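Local coordinates for RmpD (Hexulose-6-phosphate synthase) (Streptococcus mutans, PDB 3EXR), which is a TIM-barrel protein of the orotidine 5'-phosphate decarboxylase / HUMPS family, found here as a dimer of identical subunits, at residues V10-S15 with D32-G37. Sequence-based numbering, arbitrary orientation.
Sequences VALDHS and DVIEAG
Val10 and Leu12 run beside Ile34 and Ala36 as the first two parallel strands of a TIM barrel, joined through helix 17-27 in a beta-alpha-beta crossover. Four backbone bonds stitch them in the alternating parallel pattern: Val10 N to Val33 O, Glu35 N to Val10 O (2.9 Å), Leu12 N to Glu35 O, and finally Gly37 N to Leu12 O (2.8 Å). That last bond falls where strand 33-36 has ended and Gly37 occupies the N-cap position of helix 38-44. Val10, Leu12, Ile34 and Ala36 face the surrounding helices. Leu12 leans over the neighbouring peptide: its CB lies near Glu35 O, CG comes to 3.3 Å from that same oxygen, and CD1 goes on to meet Ile34 CG2 at 3.8 Å. With CG beside the backbone N (chi1 -42°), the branch is directed across to strand 33-36, while Ala23 and Ala24 of helix 17-27 pack on the same leucine. Further back, Val10 CG1 approaches Ile34 CG1, and Val10 also touches Val27 of helix 17-27. Ala11 and Glu35 point the other way, into the barrel. The glutamate chain extends inward with CG anti to the backbone N (chi1 170°), bringing OE1 to 3.6 Å from Ala11 CB; OE1 is hydrogen-bonded to Gln9 NE2. Its other oxygen, OE2, lies close to Asp64 OD2 of strand 60-67. At the C-terminal mouth, Asp13 OD1 rests 3.4 Å from Gly37 CA.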
ATOM      1  N   VAL A  10      15.059  11.567   3.474  1.00  9.44           N
ATOM      2  CA  VAL A  10      13.897  12.274   4.017  1.00  9.66           C
ATOM      3  C   VAL A  10      12.612  11.717   3.404  1.00  9.32           C
ATOM      4  O   VAL A  10      12.497  11.605   2.183  1.00  9.39           O
ATOM      5  CB  VAL A  10      13.953  13.822   3.796  1.00  9.67           C
ATOM      6  CG1 VAL A  10      13.970  14.189   2.304  1.00 11.86           C
ATOM      7  CG2 VAL A  10      12.787  14.499   4.464  1.00 10.84           C
ATOM      8  N   ALA A  11      11.704  11.313   4.280  1.00  8.74           N
ATOM      9  CA  ALA A  11      10.379  10.863   3.893  1.00  9.36           C
ATOM     10  C   ALA A  11       9.452  12.063   3.866  1.00  9.21           C
ATOM     11  O   ALA A  11       9.426  12.861   4.810  1.00  9.99           O
ATOM     12  CB  ALA A  11       9.863   9.836   4.919  1.00 10.36           C
ATOM     13  N   LEU A  12       8.663  12.155   2.800  1.00  8.49           N
ATOM     14  CA  LEU A  12       7.594  13.152   2.650  1.00  8.80           C
ATOM     15  C   LEU A  12       6.240  12.463   2.741  1.00  8.65           C
ATOM     16  O   LEU A  12       5.776  11.824   1.790  1.00  8.05           O
ATOM     17  CB  LEU A  12       7.727  13.909   1.335  1.00  9.46           C
ATOM     18  CG  LEU A  12       9.135  14.339   0.927  1.00  9.25           C
ATOM     19  CD1 LEU A  12       9.163  14.638  -0.553  1.00 10.04           C
ATOM     20  CD2 LEU A  12       9.581  15.529   1.786  1.00 10.87           C
ATOM     21  N   ASP A  13       5.612  12.552   3.906  1.00  8.88           N
ATOM     22  CA  ASP A  13       4.372  11.826   4.183  1.00  9.73           C
ATOM     23  C   ASP A  13       3.156  12.742   4.279  1.00  9.68           C
ATOM     24  O   ASP A  13       2.132  12.367   4.858  1.00 10.16           O
ATOM     25  CB  ASP A  13       4.500  10.970   5.450  1.00 10.33           C
ATOM     26  CG  ASP A  13       5.657   9.959   5.384  1.00 11.17           C
ATOM     27  OD1 ASP A  13       5.718   9.210   4.386  1.00 12.21           O
ATOM     28  OD2 ASP A  13       6.516   9.876   6.318  1.00 14.99           O
ATOM     29  N   HIS A  14       3.272  13.919   3.669  1.00  9.26           N
ATOM     30  CA  HIS A  14       2.252  14.960   3.685  1.00  8.85           C
ATOM     31  C   HIS A  14       0.988  14.514   2.960  1.00  9.20           C
ATOM     32  O   HIS A  14       1.025  13.663   2.064  1.00  9.59           O
ATOM     33  CB  HIS A  14       2.808  16.243   3.048  1.00  8.83           C
ATOM     34  CG  HIS A  14       4.117  16.666   3.641  1.00  7.86           C
ATOM     35  ND1 HIS A  14       5.311  16.076   3.291  1.00  8.44           N
ATOM     36  CD2 HIS A  14       4.405  17.560   4.607  1.00  8.93           C
ATOM     37  CE1 HIS A  14       6.289  16.617   4.000  1.00  8.64           C
ATOM     38  NE2 HIS A  14       5.762  17.515   4.811  1.00  8.14           N
ATOM     39  N   SER A  15      -0.136  15.084   3.377  1.00  9.28           N
ATOM     40  CA  SER A  15      -1.421  14.790   2.765  1.00 10.03           C
ATOM     41  C   SER A  15      -1.793  15.679   1.571  1.00 10.34           C
ATOM     42  O   SER A  15      -2.894  15.583   1.039  1.00 10.28           O
ATOM     43  CB  SER A  15      -2.512  14.830   3.841  1.00 10.39           C
ATOM     44  OG  SER A  15      -2.396  13.748   4.743  1.00 10.49           O
ATOM     45  N   ASP A  32      20.683  12.601   0.965  1.00 10.65           N
ATOM     46  CA  ASP A  32      21.125  11.699  -0.100  1.00 10.44           C
ATOM     47  C   ASP A  32      19.953  11.098  -0.872  1.00 10.83           C
ATOM     48  O   ASP A  32      20.101  10.709  -2.035  1.00 11.18           O
ATOM     49  CB  ASP A  32      21.946  10.568   0.519  1.00 11.20           C
ATOM     50  CG  ASP A  32      23.089  11.086   1.326  1.00 12.29           C
ATOM     51  OD1 ASP A  32      23.903  11.812   0.711  1.00 13.18           O
ATOM     52  OD2 ASP A  32      23.185  10.815   2.543  1.00 13.05           O
ATOM     53  N   VAL A  33      18.827  10.944  -0.187  1.00  9.98           N
ATOM     54  CA  VAL A  33      17.658  10.273  -0.780  1.00  8.79           C
ATOM     55  C   VAL A  33      16.368  11.033  -0.404  1.00  9.63           C
ATOM     56  O   VAL A  33      16.197  11.426   0.756  1.00  8.63           O
ATOM     57  CB  VAL A  33      17.512   8.814  -0.250  1.00  9.24           C
ATOM     58  CG1 VAL A  33      16.438   8.052  -0.966  1.00  8.03           C
ATOM     59  CG2 VAL A  33      18.844   8.046  -0.268  1.00  7.52           C
ATOM     60  N   ILE A  34      15.490  11.249  -1.382  1.00  9.11           N
ATOM     61  CA  ILE A  34      14.186  11.896  -1.148  1.00  9.71           C
ATOM     62  C   ILE A  34      13.080  10.907  -1.482  1.00  8.34           C
ATOM     63  O   ILE A  34      13.074  10.305  -2.553  1.00  8.59           O
ATOM     64  CB  ILE A  34      14.014  13.182  -2.000  1.00 10.18           C
ATOM     65  CG1 ILE A  34      15.132  14.165  -1.683  1.00 11.84           C
ATOM     66  CG2 ILE A  34      12.675  13.840  -1.706  1.00 10.93           C
ATOM     67  CD1 ILE A  34      15.283  15.240  -2.656  1.00 13.11           C
ATOM     68  N   GLU A  35      12.133  10.760  -0.564  1.00  7.65           N
ATOM     69  CA  GLU A  35      11.095   9.724  -0.659  1.00  7.67           C
ATOM     70  C   GLU A  35       9.698  10.351  -0.690  1.00  7.49           C
ATOM     71  O   GLU A  35       9.316  11.100   0.206  1.00  7.62           O
ATOM     72  CB  GLU A  35      11.178   8.750   0.524  1.00  7.18           C
ATOM     73  CG  GLU A  35      10.000   7.786   0.621  1.00  8.23           C
ATOM     74  CD  GLU A  35      10.169   6.767   1.732  1.00  9.58           C
ATOM     75  OE1 GLU A  35      10.819   7.082   2.762  1.00  9.99           O
ATOM     76  OE2 GLU A  35       9.685   5.619   1.568  1.00 11.76           O
ATOM     77  N   ALA A  36       8.953  10.038  -1.744  1.00  6.88           N
ATOM     78  CA  ALA A  36       7.534  10.341  -1.808  1.00  7.86           C
ATOM     79  C   ALA A  36       6.791   9.269  -1.028  1.00  7.61           C
ATOM     80  O   ALA A  36       6.677   8.114  -1.495  1.00  7.24           O
ATOM     81  CB  ALA A  36       7.066  10.340  -3.268  1.00  7.86           C
ATOM     82  N   GLY A  37       6.298   9.621   0.156  1.00  7.67           N
ATOM     83  CA  GLY A  37       5.699   8.638   1.036  1.00  8.28           C
ATOM     84  C   GLY A  37       4.324   8.170   0.592  1.00  7.31           C
ATOM     85  O   GLY A  37       3.638   8.860  -0.159  1.00  7.96           O
TER